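Local structure of tubulin-like protein CetZ (Methanosaeta thermophila, 3ZID) at residues V138-L143 against G170-D175; M231-Y236 against G258-A263; E282-D287 against I307-G312. The protein binds and probably hydrolyses GTP as a tubulin/FtsZ-like cytoskeletal protein thought to control the shape of archaeal cells. All blocks are in the same frame, centred on the assembly; numbering follows the deposited sequence.

Contact 1 (V138-L143 against G170-D175); sequences VPIAVL and GMILVD
Val174 O is gripped twice by the neighbouring strand: Leu143 N donates to it at 2.6 Å, almost straight (175° at the hydrogen), while Val142 CA adds a CA-H...O contact at 3.3 Å. Two residues earlier Ile172 O is held in the same way, by Ala141 N at 2.8 Å and by the CA-H of Ile140. Ile172 N and Val174 N donate in return to Pro139 O and Ala141 O, so the four bonds alternate in direction, as expected of parallel strands. This pairing completes the beta-alpha-beta unit of strand 136-143, helix 150-165 and strand 172-175 at one edge of the parallel sheet in the Rossmann-like GTPase domain, and strand 105-111 lies on the far side of 136-143. One face of the pair is branched aliphatic. Ile140 and Ile172 run alongside one another, Ile140 CD1 to Ile172 CD1 3.5 Å, and Val138 CG1 approaches the same Ile172 methyl. The other branch of Ile140, CG2, meets Val174 CG2 at 3.8 Å. Further along, Val142 CG2 rests against Val174 CB; Val142 also touches the bound GDP and lies close to Cys12 and Asn176, both GTP-binding residues. Across the sheet, Met171 runs out with CG anti to the backbone N (chi1 155°) and lays SD 3.7 Å from Ala141 CB, and the same side chain packs on Leu160 and Met163 of helix 150-165. The Pro139 ring stands roughly perpendicular to the Met171 side chain, Pro139 CG to Met171 CB 4.0 Å. Opposite Leu143 on the neighbouring strand, Asp175 is the N-cap of helix 176-179, its OD1 accepting the backbone N of Gln177.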
# COMPACT_ATOMS: atom_id res chain seq x y z
N VAL A 138 -2.72 8.53 -5.03
CA VAL A 138 -1.72 7.80 -4.27
C VAL A 138 -2.09 6.34 -4.09
O VAL A 138 -3.04 6.01 -3.37
CB VAL A 138 -1.53 8.43 -2.89
CG1 VAL A 138 -0.56 7.60 -2.05
CG2 VAL A 138 -1.07 9.88 -3.02
N PRO A 139 -1.36 5.44 -4.75
CA PRO A 139 -1.62 4.04 -4.42
C PRO A 139 -1.03 3.63 -3.07
O PRO A 139 0.06 4.07 -2.65
CB PRO A 139 -0.94 3.27 -5.58
CG PRO A 139 0.04 4.20 -6.14
CD PRO A 139 -0.53 5.58 -5.96
N ILE A 140 -1.79 2.80 -2.37
CA ILE A 140 -1.35 2.12 -1.17
C ILE A 140 -1.16 0.67 -1.57
O ILE A 140 -2.14 -0.05 -1.78
CB ILE A 140 -2.41 2.19 -0.07
CG1 ILE A 140 -2.93 3.63 0.07
CG2 ILE A 140 -1.86 1.67 1.25
CD1 ILE A 140 -1.87 4.61 0.45
N ALA A 141 0.10 0.25 -1.70
CA ALA A 141 0.42 -1.08 -2.25
C ALA A 141 0.86 -2.07 -1.18
O ALA A 141 1.93 -1.91 -0.58
CB ALA A 141 1.50 -0.94 -3.29
N VAL A 142 0.05 -3.11 -0.94
CA VAL A 142 0.36 -4.09 0.09
C VAL A 142 1.16 -5.29 -0.46
O VAL A 142 0.68 -5.98 -1.36
CB VAL A 142 -0.91 -4.59 0.78
CG1 VAL A 142 -0.57 -5.65 1.79
CG2 VAL A 142 -1.68 -3.40 1.42
N LEU A 143 2.36 -5.50 0.07
CA LEU A 143 3.27 -6.55 -0.41
C LEU A 143 3.00 -7.88 0.25
O LEU A 143 2.55 -7.91 1.40
CB LEU A 143 4.73 -6.17 -0.12
CG LEU A 143 5.10 -4.76 -0.56
CD1 LEU A 143 6.52 -4.44 -0.15
CD2 LEU A 143 4.90 -4.60 -2.05
N GLY A 170 3.56 8.88 -6.41
CA GLY A 170 4.23 8.13 -5.37
C GLY A 170 3.44 6.89 -5.08
O GLY A 170 2.47 6.56 -5.76
N MET A 171 3.86 6.17 -4.06
CA MET A 171 3.21 4.94 -3.71
C MET A 171 3.55 4.67 -2.27
O MET A 171 4.71 4.80 -1.85
CB MET A 171 3.70 3.83 -4.64
CG MET A 171 3.61 2.45 -4.11
SD MET A 171 3.65 1.24 -5.45
CE MET A 171 4.90 1.90 -6.52
N ILE A 172 2.54 4.35 -1.47
CA ILE A 172 2.85 3.95 -0.10
C ILE A 172 2.96 2.44 0.02
O ILE A 172 2.00 1.71 -0.19
CB ILE A 172 1.83 4.46 0.88
CG1 ILE A 172 2.06 5.97 1.08
CG2 ILE A 172 2.01 3.75 2.23
CD1 ILE A 172 0.81 6.74 1.37
N LEU A 173 4.14 1.98 0.42
CA LEU A 173 4.40 0.55 0.53
C LEU A 173 3.99 0.02 1.89
O LEU A 173 4.36 0.57 2.90
CB LEU A 173 5.89 0.28 0.31
CG LEU A 173 6.48 0.67 -1.05
CD1 LEU A 173 7.98 0.43 -1.05
CD2 LEU A 173 5.79 -0.11 -2.18
N VAL A 174 3.24 -1.07 1.89
CA VAL A 174 2.85 -1.77 3.11
C VAL A 174 3.41 -3.19 3.01
O VAL A 174 3.01 -3.97 2.13
CB VAL A 174 1.31 -1.81 3.27
CG1 VAL A 174 0.91 -2.44 4.62
CG2 VAL A 174 0.71 -0.41 3.12
N ASP A 175 4.34 -3.53 3.89
CA ASP A 175 5.01 -4.84 3.81
C ASP A 175 4.38 -5.84 4.78
O ASP A 175 4.67 -5.81 5.97
CB ASP A 175 6.49 -4.69 4.10
CG ASP A 175 7.27 -6.00 3.89
OD1 ASP A 175 6.67 -7.00 3.43
OD2 ASP A 175 8.49 -6.00 4.13

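Contact 2 (M231-Y236 against G258-A263); sequences MGTLGY and GLLYPA
Thr233 holds OG1 anti to its backbone N (chi1 -163°), which sets the hydroxyl oxygen 3.3 Å from Leu260 CB and pushes CG2 into the crowded position between N and the carbonyl carbon, facing Leu259. The two segments run nearly antiparallel here and are joined by a single bridge, Gly235 with Leu259, through which the loop between helix 246-252 and strand 270-279 is fastened to the edge strand 232-238 of the second, mixed sheet of this tubulin/FtsZ-type fold. Leu260 N donates to Leu234 O at 3.1 Å, bent to 136° at the hydrogen; Tyr236 N to Gly258 O, also 3.1 Å, is a weak bond. Both acceptor carbonyls also receive NH1 of Arg200, from helix 186-210, so one guanidinium group ties strand and loop together. Gly235 carries no side chain, and Leu259 CD2 settles 3.5 Å from its CA. Leu260 CD1 meanwhile approaches Leu234 CB at 4.0 Å. The Thr233 hydroxyl has its main partner in Leu173 O, on the last strand of the GTPase sheet, and Tyr261 packs on that same strand. An inverse gamma turn centred on Pro262 ends the segment, Ala263 N bonding to Tyr261 O, and Pro262 CD sits 3.6 Å above the Tyr261 ring plane, displaced from the ring centre.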
# COMPACT_ATOMS: atom_id res chain seq x y z
N MET A 231 8.40 5.86 -4.52
CA MET A 231 7.79 4.92 -3.61
C MET A 231 8.20 5.34 -2.23
O MET A 231 9.29 5.88 -2.03
CB MET A 231 8.34 3.52 -3.85
CG MET A 231 7.96 2.88 -5.15
SD MET A 231 8.91 1.36 -5.31
CE MET A 231 8.08 0.52 -6.64
N GLY A 232 7.35 5.04 -1.25
CA GLY A 232 7.65 5.43 0.11
C GLY A 232 6.78 4.66 1.06
O GLY A 232 6.22 3.62 0.71
N THR A 233 6.64 5.20 2.25
CA THR A 233 5.85 4.54 3.26
C THR A 233 5.42 5.55 4.30
O THR A 233 5.75 6.73 4.18
CB THR A 233 6.60 3.34 3.90
OG1 THR A 233 5.67 2.49 4.59
CG2 THR A 233 7.67 3.82 4.89
N LEU A 234 4.65 5.09 5.28
CA LEU A 234 4.22 5.94 6.39
C LEU A 234 4.80 5.39 7.70
O LEU A 234 4.74 4.19 7.96
CB LEU A 234 2.69 5.96 6.50
CG LEU A 234 1.93 6.50 5.30
CD1 LEU A 234 0.42 6.44 5.55
CD2 LEU A 234 2.35 7.94 5.04
N GLY A 235 5.32 6.28 8.52
CA GLY A 235 5.74 5.92 9.87
C GLY A 235 4.82 6.56 10.92
O GLY A 235 4.10 7.51 10.64
N TYR A 236 4.83 6.02 12.12
CA TYR A 236 3.86 6.45 13.10
C TYR A 236 4.36 6.12 14.48
O TYR A 236 5.01 5.10 14.68
CB TYR A 236 2.56 5.70 12.86
CG TYR A 236 1.42 6.07 13.77
CD1 TYR A 236 1.22 5.42 14.99
CD2 TYR A 236 0.51 7.04 13.39
CE1 TYR A 236 0.14 5.75 15.79
CE2 TYR A 236 -0.55 7.36 14.17
CZ TYR A 236 -0.73 6.73 15.37
OH TYR A 236 -1.82 7.10 16.13
N GLY A 258 8.57 1.44 13.32
CA GLY A 258 7.52 2.45 13.25
C GLY A 258 6.90 2.57 11.85
O GLY A 258 5.84 3.16 11.68
N LEU A 259 7.60 2.02 10.85
CA LEU A 259 7.24 2.13 9.44
C LEU A 259 6.34 0.98 8.94
O LEU A 259 6.33 -0.09 9.53
CB LEU A 259 8.51 2.18 8.59
CG LEU A 259 9.47 3.33 8.93
CD1 LEU A 259 10.75 3.18 8.13
CD2 LEU A 259 8.84 4.69 8.71
N LEU A 260 5.58 1.20 7.87
CA LEU A 260 4.75 0.14 7.29
C LEU A 260 5.59 -0.76 6.36
O LEU A 260 5.20 -1.89 6.02
CB LEU A 260 3.58 0.75 6.52
CG LEU A 260 2.53 1.49 7.34
CD1 LEU A 260 1.53 2.11 6.41
CD2 LEU A 260 1.82 0.53 8.29
N TYR A 261 6.76 -0.26 6.00
CA TYR A 261 7.72 -0.94 5.16
C TYR A 261 9.07 -0.64 5.80
O TYR A 261 9.36 0.51 6.09
CB TYR A 261 7.64 -0.37 3.73
CG TYR A 261 8.74 -0.87 2.80
CD1 TYR A 261 9.96 -0.19 2.71
CD2 TYR A 261 8.58 -2.01 2.03
CE1 TYR A 261 10.97 -0.64 1.87
CE2 TYR A 261 9.58 -2.47 1.19
CZ TYR A 261 10.77 -1.78 1.11
OH TYR A 261 11.76 -2.24 0.29
N PRO A 262 9.91 -1.67 6.01
CA PRO A 262 11.15 -1.53 6.78
C PRO A 262 12.29 -0.79 6.07
O PRO A 262 13.37 -1.36 5.89
CB PRO A 262 11.58 -2.98 7.02
CG PRO A 262 11.03 -3.74 5.87
CD PRO A 262 9.71 -3.06 5.54
N ALA A 263 12.07 0.47 5.69
CA ALA A 263 13.15 1.30 5.17
C ALA A 263 14.14 1.64 6.29
O ALA A 263 13.77 1.78 7.45
CB ALA A 263 12.61 2.56 4.53

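Contact 3 (E282-D287 against I307-G312); sequences EYLNVD and IVIKKG
Ile307 meets Leu284 first: chi1 of -44° puts CG1 beside the backbone N and leaves CG2 anti to it, and Ile307 CG2 comes 3.5 Å from Leu284 CD1, the two side chains passing alongside with their ends pointing oppositely. On the other branch, Ile307 CD1 reaches Val286 CG2 at 4.2 Å. Val308 turns away, onto Val276 and Gln278 of strand 270-279. With Ile309 the chain returns to Leu284, whose CD1 lies 3.9 Å from Ile309 CG1, so a single leucine methyl is shared by two isoleucines. Lys310 points elsewhere and forms a salt bridge with Glu206. At Gly312 the contact changes character: its O stands at the edge of the Tyr283 ring, near the ring plane, 3.6 Å from Tyr283 CD2, while its N is bonded to Ser280 OG. No hydrogen bond crosses between the segments, and the apolar touch is partly open to solvent. Asn285, as N-cap, uses OD1 to accept Glu288 N and starts helix 286-296. That helix links strand 270-279 to the parallel edge strand 302-309 in a beta-alpha-beta unit, and Leu284, also resting on Ile277, packs the approach to the helix against both strands.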
# COMPACT_ATOMS: atom_id res chain seq x y z
N GLU A 282 0.30 22.20 24.93
CA GLU A 282 1.34 22.29 25.96
C GLU A 282 2.53 21.36 25.66
O GLU A 282 3.62 21.58 26.14
CB GLU A 282 0.78 22.06 27.36
CG GLU A 282 0.16 20.69 27.59
CD GLU A 282 -1.33 20.65 27.24
OE1 GLU A 282 -1.80 21.55 26.49
OE2 GLU A 282 -2.01 19.71 27.73
N TYR A 283 2.31 20.34 24.84
CA TYR A 283 3.40 19.46 24.47
C TYR A 283 4.25 19.97 23.31
O TYR A 283 5.28 19.37 23.02
CB TYR A 283 2.85 18.10 24.08
CG TYR A 283 2.20 17.37 25.22
CD1 TYR A 283 2.87 17.15 26.41
CD2 TYR A 283 0.92 16.85 25.08
CE1 TYR A 283 2.29 16.45 27.45
CE2 TYR A 283 0.33 16.15 26.11
CZ TYR A 283 1.02 15.96 27.30
OH TYR A 283 0.44 15.26 28.32
N LEU A 284 3.80 21.03 22.65
CA LEU A 284 4.40 21.45 21.37
C LEU A 284 5.32 22.64 21.50
O LEU A 284 4.89 23.79 21.60
CB LEU A 284 3.32 21.72 20.32
CG LEU A 284 2.33 20.60 20.03
CD1 LEU A 284 1.22 21.06 19.10
CD2 LEU A 284 2.99 19.33 19.49
N ASN A 285 6.61 22.36 21.50
CA ASN A 285 7.64 23.39 21.55
C ASN A 285 8.20 23.53 20.15
O ASN A 285 8.95 22.66 19.69
CB ASN A 285 8.72 22.94 22.54
CG ASN A 285 9.81 23.97 22.75
OD1 ASN A 285 10.17 24.73 21.84
ND2 ASN A 285 10.37 23.98 23.95
N VAL A 286 7.80 24.59 19.46
CA VAL A 286 8.20 24.79 18.07
C VAL A 286 9.71 24.81 17.86
O VAL A 286 10.22 24.25 16.90
CB VAL A 286 7.56 26.06 17.47
CG1 VAL A 286 7.87 26.16 15.99
CG2 VAL A 286 6.09 26.04 17.71
N ASP A 287 10.41 25.46 18.77
CA ASP A 287 11.85 25.54 18.72
C ASP A 287 12.49 24.17 18.83
O ASP A 287 13.39 23.83 18.06
CB ASP A 287 12.36 26.42 19.86
CG ASP A 287 13.86 26.63 19.81
OD1 ASP A 287 14.43 26.58 18.70
OD2 ASP A 287 14.46 26.83 20.88
N ILE A 307 2.72 21.05 12.25
CA ILE A 307 2.25 20.87 13.61
C ILE A 307 0.73 20.99 13.62
O ILE A 307 0.18 21.90 13.00
CB ILE A 307 2.93 21.87 14.55
CG1 ILE A 307 4.42 21.93 14.23
CG2 ILE A 307 2.79 21.43 15.97
CD1 ILE A 307 5.12 23.14 14.80
N VAL A 308 0.05 20.04 14.26
CA VAL A 308 -1.40 20.09 14.36
C VAL A 308 -1.79 20.04 15.83
O VAL A 308 -1.52 19.07 16.51
CB VAL A 308 -2.09 18.92 13.63
CG1 VAL A 308 -3.61 19.10 13.66
CG2 VAL A 308 -1.60 18.83 12.18
N ILE A 309 -2.44 21.10 16.29
CA ILE A 309 -2.91 21.12 17.65
C ILE A 309 -4.20 20.35 17.77
O ILE A 309 -5.17 20.62 17.07
CB ILE A 309 -3.07 22.55 18.15
CG1 ILE A 309 -1.74 23.29 17.95
CG2 ILE A 309 -3.55 22.56 19.63
CD1 ILE A 309 -1.77 24.72 18.29
N LYS A 310 -4.21 19.38 18.67
CA LYS A 310 -5.39 18.59 18.91
C LYS A 310 -5.16 17.91 20.24
O LYS A 310 -4.10 17.30 20.45
CB LYS A 310 -5.59 17.56 17.79
CG LYS A 310 -6.86 16.74 17.93
CD LYS A 310 -6.84 15.54 16.97
CE LYS A 310 -8.05 14.63 17.13
NZ LYS A 310 -7.91 13.39 16.31
N LYS A 311 -6.14 18.01 21.13
CA LYS A 311 -6.02 17.46 22.48
C LYS A 311 -5.58 16.00 22.52
O LYS A 311 -6.22 15.12 21.95
CB LYS A 311 -7.33 17.65 23.26
CG LYS A 311 -7.25 17.17 24.71
CD LYS A 311 -8.48 17.60 25.51
CE LYS A 311 -8.38 17.21 26.98
NZ LYS A 311 -7.23 17.87 27.67
N GLY A 312 -4.47 15.75 23.21
CA GLY A 312 -3.99 14.40 23.40
C GLY A 312 -2.50 14.32 23.59
O GLY A 312 -1.78 15.28 23.34

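Overall arrangement
The contacts follow one another along the chain, each closing before the next opens, and lead outward from the nucleotide domain. The centre of contact 1, at the edge of the parallel GTPase sheet, is about 2 Å from that of the chain. Contact 2, with its centre about 9 Å from that of contact 1, touches it directly: backbone bonds that probably link Met171 and Leu173 with Gly232 join strand 172-175 to strand 232-238, and so one sheet to the next. Contacts 2 and 3 reach opposite edges of the mixed sheet, their centres about 23 Å apart. Contact 1, whose Val142 touches GDP, thus lies directly beside the junction between the sheets, whereas contact 3 is a remote surface feature.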